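Local structure of WipB (Legionella pneumophila, 5NNY) at residues I27-F38 and Q74-I85; Y195-V206 and S232-D241. The protein is a translocated Ser/Thr phosphatase that targets the host lysosomal nutrient-sensing machinery; the part described here is its phosphatase domain. One frame throughout, in Å; residues are numbered along the deposited sequence.

The two contacts lie at distant places in the phosphatase domain, their centres about 37 Å apart and their nearest atoms about 15 Å apart, so neither touches the other. Contact 1 closes before contact 2 opens along the chain. It pairs strand 28-29 with strand 83-84 and, beside them, helix 32-42 with helix 64-79, and shares no strand with the six-stranded mixed sheet of the phosphoesterase fold. Contact 2 belongs to that sheet: the hairpin of strands 190-198 and 203-208 is packed against helix 233-253. Contact 1 thus ties together an early helical part of the chain, whereas contact 2 holds a helix on the central sheet.

Contact 1. Residues I27-F38 and Q74-I85; sequences IIAISPENYAKF and QYNALIAQIKII
Asn-34 ND2 has two acceptors: Gln-81 OE1, at 3.0 Å, and a water that also accepts from Ser-31 N and donates to Gln-81 O. A second water donates to Asn-34 OD1 and accepts from Gln-81 NE2, so direct and water-borne bonds together fix the rotation of both amides. Their planes stand 83° apart, and ND2 sits above the carbonyl plane of Gln-81 and not on a lone pair. Gln-81 NE2 is held in turn by Ala-77 O, while Ser-31, the N-cap of helix 32-42, accepts from Asn-34 N through OG.

Beyond this polar patch the chains pair as a short antiparallel ribbon, strand 28-29 with strand 83-84. Ala-29 and Lys-83 form the hydrogen-bonded pair, N to O both ways, with Ala-29 N to Lys-83 O at 2.8 Å; Ile-85 N to Ile-27 O extends the ladder. On one face Ile-28 CG2 meets Ile-84 CD1 at 3.9 Å, and helix 15-24 packs against Ile-28. On the other, Ala-29 CB rests on Ile-85 CG2.

Helix segments 32-38 and 74-79 run roughly antiparallel, their axes 10.3 Å apart at closest approach. Leu-78 lies between them and uses both methyls, CD2 against Asn-34 OD1 and CD1 only 3.5 Å from Phe-38 N. Phe-38 reaches Tyr-75 because a chi1 of -171° swings its ring away from the backbone N. Phe-38 CE2 comes 3.5 Å from Tyr-75 CE1, the ring planes inclined at 54°. The Tyr-75 hydroxyl is hydrogen-bonded to Phe-107 O, of helix 105-117.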
loop_
_atom_site.group_PDB
_atom_site.type_symbol
_atom_site.label_atom_id
_atom_site.label_comp_id
_atom_site.label_asym_id
_atom_site.label_seq_id
_atom_site.Cartn_x
_atom_site.Cartn_y
_atom_site.Cartn_z
ATOM N N ILE A 27 -9.033 12.136 11.735
ATOM C CA ILE A 27 -7.639 12.406 11.407
ATOM C C ILE A 27 -7.489 13.763 10.730
ATOM O O ILE A 27 -6.505 14.473 10.962
ATOM C CB ILE A 27 -7.056 11.288 10.527
ATOM C CG1 ILE A 27 -7.295 9.925 11.165
ATOM C CG2 ILE A 27 -5.562 11.543 10.288
ATOM C CD1 ILE A 27 -6.515 9.750 12.440
ATOM N N ILE A 28 -8.411 14.125 9.832
ATOM C CA ILE A 28 -8.260 15.347 9.051
ATOM C C ILE A 28 -9.529 16.172 9.133
ATOM O O ILE A 28 -10.632 15.656 9.330
ATOM C CB ILE A 28 -7.928 15.092 7.560
ATOM C CG1 ILE A 28 -9.100 14.401 6.879
ATOM C CG2 ILE A 28 -6.641 14.299 7.413
ATOM C CD1 ILE A 28 -8.870 14.136 5.387
ATOM N N ALA A 29 -9.350 17.473 8.940
ATOM C CA ALA A 29 -10.446 18.415 8.774
ATOM C C ALA A 29 -10.409 18.991 7.366
ATOM O O ALA A 29 -9.344 19.329 6.843
ATOM C CB ALA A 29 -10.380 19.541 9.807
ATOM N N ILE A 30 -11.583 19.069 6.755
ATOM C CA ILE A 30 -11.757 19.616 5.413
ATOM C C ILE A 30 -13.162 20.180 5.380
ATOM O O ILE A 30 -14.083 19.592 5.947
ATOM C CB ILE A 30 -11.533 18.542 4.313
ATOM C CG1 ILE A 30 -11.549 19.152 2.901
ATOM C CG2 ILE A 30 -12.602 17.458 4.386
ATOM C CD1 ILE A 30 -11.386 18.086 1.781
ATOM N N SER A 31 -13.323 21.331 4.755
ATOM C CA SER A 31 -14.627 21.956 4.724
ATOM C C SER A 31 -15.603 21.118 3.905
ATOM O O SER A 31 -15.198 20.352 3.023
ATOM C CB SER A 31 -14.543 23.369 4.153
ATOM O OG SER A 31 -14.215 23.379 2.765
ATOM N N PRO A 32 -16.896 21.222 4.203
ATOM C CA PRO A 32 -17.891 20.567 3.348
ATOM C C PRO A 32 -17.785 20.978 1.890
ATOM O O PRO A 32 -17.968 20.140 0.997
ATOM C CB PRO A 32 -19.226 21.012 3.966
ATOM C CG PRO A 32 -18.909 21.282 5.391
ATOM C CD PRO A 32 -17.502 21.831 5.400
ATOM N N GLU A 33 -17.494 22.250 1.612
ATOM C CA GLU A 33 -17.431 22.655 0.212
ATOM C C GLU A 33 -16.222 22.043 -0.490
ATOM O O GLU A 33 -16.306 21.662 -1.671
ATOM C CB GLU A 33 -17.429 24.182 0.093
ATOM C CG GLU A 33 -17.500 24.638 -1.364
ATOM C CD GLU A 33 -17.882 26.108 -1.540
ATOM O OE1 GLU A 33 -17.730 26.904 -0.583
ATOM O OE2 GLU A 33 -18.342 26.458 -2.649
ATOM N N ASN A 34 -15.095 21.912 0.222
ATOM C CA ASN A 34 -13.908 21.296 -0.377
ATOM C C ASN A 34 -14.028 19.783 -0.464
ATOM O O ASN A 34 -13.475 19.162 -1.382
ATOM C CB ASN A 34 -12.647 21.662 0.410
ATOM C CG ASN A 34 -12.153 23.064 0.100
ATOM O OD1 ASN A 34 -12.466 23.623 -0.957
ATOM N ND2 ASN A 34 -11.375 23.641 1.016
ATOM N N TYR A 35 -14.705 19.167 0.499
ATOM C CA TYR A 35 -15.059 17.767 0.350
ATOM C C TYR A 35 -15.884 17.554 -0.913
ATOM O O TYR A 35 -15.637 16.610 -1.679
ATOM C CB TYR A 35 -15.822 17.331 1.597
ATOM C CG TYR A 35 -16.052 15.854 1.735
ATOM C CD1 TYR A 35 -17.047 15.214 1.012
ATOM C CD2 TYR A 35 -15.315 15.113 2.636
ATOM C CE1 TYR A 35 -17.282 13.878 1.164
ATOM C CE2 TYR A 35 -15.540 13.760 2.797
ATOM C CZ TYR A 35 -16.521 13.150 2.050
ATOM O OH TYR A 35 -16.757 11.811 2.189
ATOM N N ALA A 36 -16.868 18.424 -1.153
ATOM C CA ALA A 36 -17.712 18.246 -2.328
ATOM C C ALA A 36 -16.902 18.437 -3.596
ATOM O O ALA A 36 -17.085 17.697 -4.570
ATOM C CB ALA A 36 -18.903 19.207 -2.306
ATOM N N LYS A 37 -15.997 19.425 -3.602
ATOM C CA LYS A 37 -15.098 19.590 -4.738
ATOM C C LYS A 37 -14.257 18.329 -4.953
ATOM O O LYS A 37 -14.063 17.888 -6.093
ATOM C CB LYS A 37 -14.185 20.802 -4.536
ATOM C CG LYS A 37 -14.820 22.185 -4.819
ATOM C CD LYS A 37 -13.809 23.312 -4.542
ATOM C CE LYS A 37 -14.284 24.702 -4.984
ATOM N NZ LYS A 37 -15.458 25.192 -4.211
ATOM N N PHE A 38 -13.742 17.746 -3.867
ATOM C CA PHE A 38 -12.931 16.531 -3.970
ATOM C C PHE A 38 -13.728 15.397 -4.611
ATOM O O PHE A 38 -13.255 14.739 -5.555
ATOM C CB PHE A 38 -12.442 16.129 -2.571
ATOM C CG PHE A 38 -11.430 15.013 -2.544
ATOM C CD1 PHE A 38 -11.781 13.709 -2.862
ATOM C CD2 PHE A 38 -10.138 15.270 -2.104
ATOM C CE1 PHE A 38 -10.856 12.684 -2.789
ATOM C CE2 PHE A 38 -9.207 14.269 -2.031
ATOM C CZ PHE A 38 -9.553 12.970 -2.369
ATOM N N GLN A 74 -6.120 21.867 -9.374
ATOM C CA GLN A 74 -7.209 22.044 -8.422
ATOM C C GLN A 74 -7.171 20.964 -7.352
ATOM O O GLN A 74 -7.448 21.238 -6.174
ATOM C CB GLN A 74 -8.586 22.062 -9.104
ATOM C CG GLN A 74 -9.637 22.459 -8.042
ATOM C CD GLN A 74 -11.083 22.519 -8.493
ATOM O OE1 GLN A 74 -11.450 22.098 -9.582
ATOM N NE2 GLN A 74 -11.922 23.065 -7.629
ATOM N N TYR A 75 -6.828 19.731 -7.738
ATOM C CA TYR A 75 -6.683 18.678 -6.740
ATOM C C TYR A 75 -5.647 19.067 -5.696
ATOM O O TYR A 75 -5.879 18.918 -4.490
ATOM C CB TYR A 75 -6.301 17.348 -7.403
ATOM C CG TYR A 75 -6.237 16.234 -6.392
ATOM C CD1 TYR A 75 -7.404 15.644 -5.918
ATOM C CD2 TYR A 75 -5.025 15.814 -5.860
ATOM C CE1 TYR A 75 -7.376 14.632 -4.970
ATOM C CE2 TYR A 75 -4.991 14.808 -4.889
ATOM C CZ TYR A 75 -6.170 14.220 -4.467
ATOM O OH TYR A 75 -6.157 13.229 -3.520
ATOM N N ASN A 76 -4.490 19.564 -6.144
ATOM C CA ASN A 76 -3.440 19.934 -5.198
ATOM C C ASN A 76 -3.838 21.148 -4.360
ATOM O O ASN A 76 -3.387 21.280 -3.215
ATOM C CB ASN A 76 -2.126 20.196 -5.939
ATOM C CG ASN A 76 -1.498 18.919 -6.482
ATOM O OD1 ASN A 76 -1.874 17.812 -6.087
ATOM N ND2 ASN A 76 -0.537 19.068 -7.375
ATOM N N ALA A 77 -4.669 22.043 -4.906
ATOM C CA ALA A 77 -5.219 23.132 -4.091
ATOM C C ALA A 77 -6.126 22.597 -2.986
ATOM O O ALA A 77 -6.173 23.154 -1.881
ATOM C CB ALA A 77 -5.988 24.114 -4.973
ATOM N N LEU A 78 -6.885 21.532 -3.269
ATOM C CA LEU A 78 -7.700 20.938 -2.212
ATOM C C LEU A 78 -6.821 20.290 -1.152
ATOM O O LEU A 78 -7.069 20.451 0.049
ATOM C CB LEU A 78 -8.681 19.923 -2.803
ATOM C CG LEU A 78 -9.773 20.449 -3.740
ATOM C CD1 LEU A 78 -10.635 19.313 -4.295
ATOM C CD2 LEU A 78 -10.647 21.479 -3.032
ATOM N N ILE A 79 -5.790 19.557 -1.577
ATOM C CA ILE A 79 -4.873 18.931 -0.619
ATOM C C ILE A 79 -4.267 19.984 0.309
ATOM O O ILE A 79 -4.109 19.762 1.518
ATOM C CB ILE A 79 -3.778 18.152 -1.370
ATOM C CG1 ILE A 79 -4.390 17.005 -2.187
ATOM C CG2 ILE A 79 -2.692 17.665 -0.406
ATOM C CD1 ILE A 79 -5.075 15.896 -1.345
ATOM N N ALA A 80 -3.899 21.137 -0.250
ATOM C CA ALA A 80 -3.287 22.220 0.518
ATOM C C ALA A 80 -4.235 22.824 1.540
ATOM O O ALA A 80 -3.781 23.575 2.411
ATOM C CB ALA A 80 -2.803 23.321 -0.424
ATOM N N GLN A 81 -5.521 22.548 1.436
ATOM C CA GLN A 81 -6.515 23.004 2.394
ATOM C C GLN A 81 -6.965 21.911 3.356
ATOM O O GLN A 81 -7.946 22.106 4.084
ATOM C CB GLN A 81 -7.718 23.570 1.651
ATOM C CG GLN A 81 -7.373 24.794 0.825
ATOM C CD GLN A 81 -8.562 25.311 0.061
ATOM O OE1 GLN A 81 -9.460 25.912 0.648
ATOM N NE2 GLN A 81 -8.591 25.056 -1.256
ATOM N N ILE A 82 -6.300 20.757 3.354
ATOM C CA ILE A 82 -6.579 19.678 4.292
ATOM C C ILE A 82 -5.651 19.851 5.486
ATOM O O ILE A 82 -4.456 20.125 5.318
ATOM C CB ILE A 82 -6.393 18.305 3.625
ATOM C CG1 ILE A 82 -7.504 18.070 2.587
ATOM C CG2 ILE A 82 -6.357 17.202 4.662
ATOM C CD1 ILE A 82 -7.292 16.800 1.707
ATOM N N LYS A 83 -6.207 19.758 6.688
ATOM C CA LYS A 83 -5.423 19.856 7.910
ATOM C C LYS A 83 -5.525 18.554 8.677
ATOM O O LYS A 83 -6.622 18.032 8.880
ATOM C CB LYS A 83 -5.888 21.018 8.797
ATOM C CG LYS A 83 -4.746 21.583 9.628
ATOM C CD LYS A 83 -5.220 22.225 10.909
ATOM C CE LYS A 83 -4.019 22.633 11.748
ATOM N NZ LYS A 83 -2.902 21.651 11.602
ATOM N N ILE A 84 -4.377 18.036 9.089
ATOM C CA ILE A 84 -4.331 16.907 10.006
ATOM C C ILE A 84 -4.598 17.447 11.404
ATOM O O ILE A 84 -3.934 18.393 11.848
ATOM C CB ILE A 84 -2.981 16.178 9.927
ATOM C CG1 ILE A 84 -2.954 15.207 8.737
ATOM C CG2 ILE A 84 -2.711 15.390 11.194
ATOM C CD1 ILE A 84 -3.115 15.858 7.360
ATOM N N ILE A 85 -5.604 16.899 12.071
ATOM C CA ILE A 85 -6.008 17.347 13.401
ATOM C C ILE A 85 -5.717 16.320 14.477
ATOM O O ILE A 85 -5.956 16.604 15.661
ATOM C CB ILE A 85 -7.505 17.720 13.444
ATOM C CG1 ILE A 85 -8.358 16.489 13.127
ATOM C CG2 ILE A 85 -7.785 18.823 12.464
ATOM C CD1 ILE A 85 -9.852 16.722 13.212
HETATM O O HOH W 1 -10.836 22.765 3.758
HETATM O O HOH W 2 -10.967 25.279 -2.628
#

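Contact 2. Residues Y195-V206 and S232-D241; sequences YSLDPDANEIKV and SAVDLAKTID
Tyr-195 lays one ring face over the methyl of Ala-237, a CH-pi contact with CB 3.7 Å from the ring centroid, where a beta hairpin of the phosphoesterase fold's central sheet receives helix 233-253. Strand 195-198 runs roughly antiparallel to helix segment 233-241, at 151°. The ring edge is taken up as well: Ile-240 CG2 lies near its plane, 3.6 Å from Tyr-195 CD2.

The tight part is apolar and centred on two alanines, whose small side chains let the helix come close to the strands. Ala-233 CB is met by Leu-197 CD1 at 3.6 Å and by Ile-204 CB, while Ile-204 CD1 reaches on to Ala-237. Deeper in, Val-206 CG2 touches Ile-240 CD1 at 4.0 Å, and Leu-236 leans on Ile-302 of the neighbouring strand 301-306.

The looser spot is at the hairpin tip, where Pro-199 CB has Val-234 CG2 beside it, both residues exposed. Otherwise the solvent side is polar and bonded at both ends. Asn-202, in a G1 bulge opposite Asp-198, accepts through OD1 from Ala-233 N in the first turn of the helix, with an N-H...O angle of 174°. A water links the same oxygen to Val-234 N. Asn-202 ND2 goes to Lys-299 O. At the far end, exposed Asp-241 takes the Tyr-195 hydroxyl proton on the syn side of OD1, with OH 2.7 Å from that oxygen and 25° out of the carboxylate plane.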
loop_
_atom_site.group_PDB
_atom_site.type_symbol
_atom_site.label_atom_id
_atom_site.label_comp_id
_atom_site.label_asym_id
_atom_site.label_seq_id
_atom_site.Cartn_x
_atom_site.Cartn_y
_atom_site.Cartn_z
ATOM N N TYR A 195 1.569 -5.197 14.175
ATOM C CA TYR A 195 0.905 -5.754 15.351
ATOM C C TYR A 195 0.411 -4.661 16.293
ATOM O O TYR A 195 0.891 -3.523 16.287
ATOM C CB TYR A 195 1.833 -6.722 16.107
ATOM C CG TYR A 195 3.065 -6.045 16.656
ATOM C CD1 TYR A 195 3.014 -5.338 17.853
ATOM C CD2 TYR A 195 4.276 -6.106 15.972
ATOM C CE1 TYR A 195 4.125 -4.697 18.342
ATOM C CE2 TYR A 195 5.393 -5.474 16.450
ATOM C CZ TYR A 195 5.316 -4.781 17.642
ATOM O OH TYR A 195 6.434 -4.144 18.115
ATOM N N SER A 196 -0.555 -5.044 17.125
ATOM C CA SER A 196 -0.941 -4.295 18.311
ATOM C C SER A 196 -0.738 -5.221 19.498
ATOM O O SER A 196 -1.223 -6.355 19.490
ATOM C CB SER A 196 -2.397 -3.829 18.239
ATOM O OG SER A 196 -2.766 -3.197 19.456
ATOM N N LEU A 197 0.005 -4.763 20.496
ATOM C CA LEU A 197 0.454 -5.635 21.572
ATOM C C LEU A 197 -0.109 -5.181 22.910
ATOM O O LEU A 197 -0.134 -3.987 23.212
ATOM C CB LEU A 197 1.993 -5.671 21.611
ATOM C CG LEU A 197 2.720 -6.394 22.745
ATOM C CD1 LEU A 197 2.610 -7.912 22.609
ATOM C CD2 LEU A 197 4.164 -5.949 22.772
ATOM N N ASP A 198 -0.552 -6.151 23.715
ATOM C CA ASP A 198 -1.033 -5.923 25.079
ATOM C C ASP A 198 -0.123 -6.741 25.983
ATOM O O ASP A 198 -0.399 -7.922 26.251
ATOM C CB ASP A 198 -2.500 -6.328 25.225
ATOM C CG ASP A 198 -3.066 -6.035 26.603
ATOM O OD1 ASP A 198 -2.277 -5.806 27.543
ATOM O OD2 ASP A 198 -4.313 -6.047 26.733
ATOM N N PRO A 199 0.983 -6.168 26.458
ATOM C CA PRO A 199 1.947 -6.974 27.225
ATOM C C PRO A 199 1.365 -7.556 28.511
ATOM O O PRO A 199 1.715 -8.681 28.883
ATOM C CB PRO A 199 3.081 -5.980 27.522
ATOM C CG PRO A 199 2.867 -4.836 26.586
ATOM C CD PRO A 199 1.400 -4.760 26.340
ATOM N N ASP A 200 0.483 -6.823 29.194
ATOM C CA ASP A 200 -0.048 -7.313 30.470
ATOM C C ASP A 200 -0.897 -8.559 30.270
ATOM O O ASP A 200 -0.898 -9.468 31.111
ATOM C CB ASP A 200 -0.871 -6.225 31.163
ATOM C CG ASP A 200 -0.011 -5.174 31.850
ATOM O OD1 ASP A 200 1.235 -5.274 31.783
ATOM O OD2 ASP A 200 -0.587 -4.246 32.468
ATOM N N ALA A 201 -1.623 -8.624 29.160
ATOM C CA ALA A 201 -2.477 -9.764 28.877
ATOM C C ALA A 201 -1.762 -10.862 28.105
ATOM O O ALA A 201 -2.369 -11.914 27.850
ATOM C CB ALA A 201 -3.720 -9.307 28.100
ATOM N N ASN A 202 -0.495 -10.654 27.736
ATOM C CA ASN A 202 0.226 -11.622 26.919
ATOM C C ASN A 202 -0.599 -11.948 25.670
ATOM O O ASN A 202 -0.842 -13.104 25.336
ATOM C CB ASN A 202 0.545 -12.890 27.730
ATOM C CG ASN A 202 1.453 -13.852 26.994
ATOM O OD1 ASN A 202 2.278 -13.446 26.176
ATOM N ND2 ASN A 202 1.296 -15.141 27.274
ATOM N N GLU A 203 -1.064 -10.898 25.004
ATOM C CA GLU A 203 -1.902 -11.019 23.820
ATOM C C GLU A 203 -1.366 -10.112 22.722
ATOM O O GLU A 203 -0.864 -9.019 23.000
ATOM C CB GLU A 203 -3.366 -10.675 24.158
ATOM C CG GLU A 203 -4.360 -10.833 23.014
ATOM C CD GLU A 203 -4.541 -9.555 22.185
ATOM O OE1 GLU A 203 -3.989 -8.491 22.559
ATOM O OE2 GLU A 203 -5.242 -9.622 21.147
ATOM N N ILE A 204 -1.473 -10.566 21.473
ATOM C CA ILE A 204 -1.003 -9.776 20.338
ATOM C C ILE A 204 -1.975 -9.938 19.174
ATOM O O ILE A 204 -2.525 -11.023 18.951
ATOM C CB ILE A 204 0.439 -10.162 19.955
ATOM C CG1 ILE A 204 1.009 -9.196 18.907
ATOM C CG2 ILE A 204 0.511 -11.634 19.487
ATOM C CD1 ILE A 204 2.441 -9.521 18.520
ATOM N N LYS A 205 -2.247 -8.829 18.484
ATOM C CA LYS A 205 -3.007 -8.830 17.243
ATOM C C LYS A 205 -2.007 -8.587 16.120
ATOM O O LYS A 205 -1.307 -7.572 16.138
ATOM C CB LYS A 205 -4.075 -7.738 17.224
ATOM C CG LYS A 205 -5.078 -7.784 18.356
ATOM C CD LYS A 205 -6.150 -6.711 18.164
ATOM C CE LYS A 205 -6.706 -6.250 19.508
ATOM N NZ LYS A 205 -7.957 -5.446 19.351
ATOM N N VAL A 206 -1.933 -9.506 15.161
ATOM C CA VAL A 206 -1.007 -9.402 14.029
ATOM C C VAL A 206 -1.799 -8.962 12.805
ATOM O O VAL A 206 -2.846 -9.546 12.497
ATOM C CB VAL A 206 -0.263 -10.727 13.777
ATOM C CG1 VAL A 206 0.459 -10.709 12.424
ATOM C CG2 VAL A 206 0.747 -10.969 14.902
ATOM N N SER A 232 6.551 -15.529 23.944
ATOM C CA SER A 232 5.515 -14.688 24.535
ATOM C C SER A 232 5.028 -13.747 23.446
ATOM O O SER A 232 5.641 -13.643 22.378
ATOM C CB SER A 232 6.037 -13.898 25.735
ATOM O OG SER A 232 6.976 -12.909 25.335
ATOM N N ALA A 233 3.920 -13.053 23.728
ATOM C CA ALA A 233 3.440 -12.030 22.796
ATOM C C ALA A 233 4.470 -10.922 22.612
ATOM O O ALA A 233 4.685 -10.446 21.487
ATOM C CB ALA A 233 2.120 -11.431 23.288
ATOM N N VAL A 234 5.111 -10.495 23.708
ATOM C CA VAL A 234 6.178 -9.501 23.642
ATOM C C VAL A 234 7.328 -10.007 22.779
ATOM O O VAL A 234 7.902 -9.256 21.984
ATOM C CB VAL A 234 6.654 -9.128 25.064
ATOM C CG1 VAL A 234 8.055 -8.561 25.026
ATOM C CG2 VAL A 234 5.699 -8.110 25.697
ATOM N N ASP A 235 7.686 -11.285 22.921
ATOM C CA ASP A 235 8.792 -11.818 22.128
ATOM C C ASP A 235 8.445 -11.856 20.644
ATOM O O ASP A 235 9.294 -11.576 19.790
ATOM C CB ASP A 235 9.179 -13.216 22.617
ATOM C CG ASP A 235 10.504 -13.224 23.350
ATOM O OD1 ASP A 235 11.020 -12.119 23.640
ATOM O OD2 ASP A 235 11.033 -14.323 23.632
ATOM N N LEU A 236 7.208 -12.221 20.315
ATOM C CA LEU A 236 6.802 -12.242 18.916
ATOM C C LEU A 236 6.835 -10.844 18.323
ATOM O O LEU A 236 7.268 -10.649 17.180
ATOM C CB LEU A 236 5.403 -12.845 18.787
ATOM C CG LEU A 236 4.960 -13.154 17.351
ATOM C CD1 LEU A 236 5.807 -14.258 16.727
ATOM C CD2 LEU A 236 3.474 -13.497 17.285
ATOM N N ALA A 237 6.389 -9.857 19.099
ATOM C CA ALA A 237 6.463 -8.470 18.665
ATOM C C ALA A 237 7.904 -8.062 18.409
ATOM O O ALA A 237 8.198 -7.345 17.447
ATOM C CB ALA A 237 5.826 -7.568 19.722
ATOM N N LYS A 238 8.828 -8.516 19.257
ATOM C CA LYS A 238 10.235 -8.209 19.033
ATOM C C LYS A 238 10.728 -8.841 17.737
ATOM O O LYS A 238 11.496 -8.228 16.985
ATOM C CB LYS A 238 11.068 -8.690 20.221
ATOM C CG LYS A 238 12.504 -9.011 19.882
ATOM N N THR A 239 10.274 -10.058 17.449
ATOM C CA THR A 239 10.635 -10.711 16.194
ATOM C C THR A 239 10.082 -9.937 15.002
ATOM O O THR A 239 10.750 -9.811 13.968
ATOM C CB THR A 239 10.107 -12.147 16.195
ATOM O OG1 THR A 239 10.653 -12.847 17.316
ATOM C CG2 THR A 239 10.480 -12.888 14.882
ATOM N N ILE A 240 8.853 -9.423 15.123
ATOM C CA ILE A 240 8.231 -8.726 13.998
ATOM C C ILE A 240 8.963 -7.416 13.740
ATOM O O ILE A 240 9.247 -7.060 12.590
ATOM C CB ILE A 240 6.722 -8.533 14.259
ATOM C CG1 ILE A 240 5.996 -9.891 14.269
ATOM C CG2 ILE A 240 6.078 -7.593 13.236
ATOM C CD1 ILE A 240 4.532 -9.779 14.729
ATOM N N ASP A 241 9.337 -6.715 14.819
ATOM C CA ASP A 241 10.188 -5.529 14.728
ATOM C C ASP A 241 11.478 -5.819 13.964
ATOM O O ASP A 241 11.904 -5.021 13.118
ATOM C CB ASP A 241 10.530 -5.030 16.141
ATOM C CG ASP A 241 9.359 -4.377 16.846
ATOM O OD1 ASP A 241 8.334 -4.082 16.193
ATOM O OD2 ASP A 241 9.458 -4.159 18.074
HETATM O O HOH W 3 3.834 -11.027 26.367
#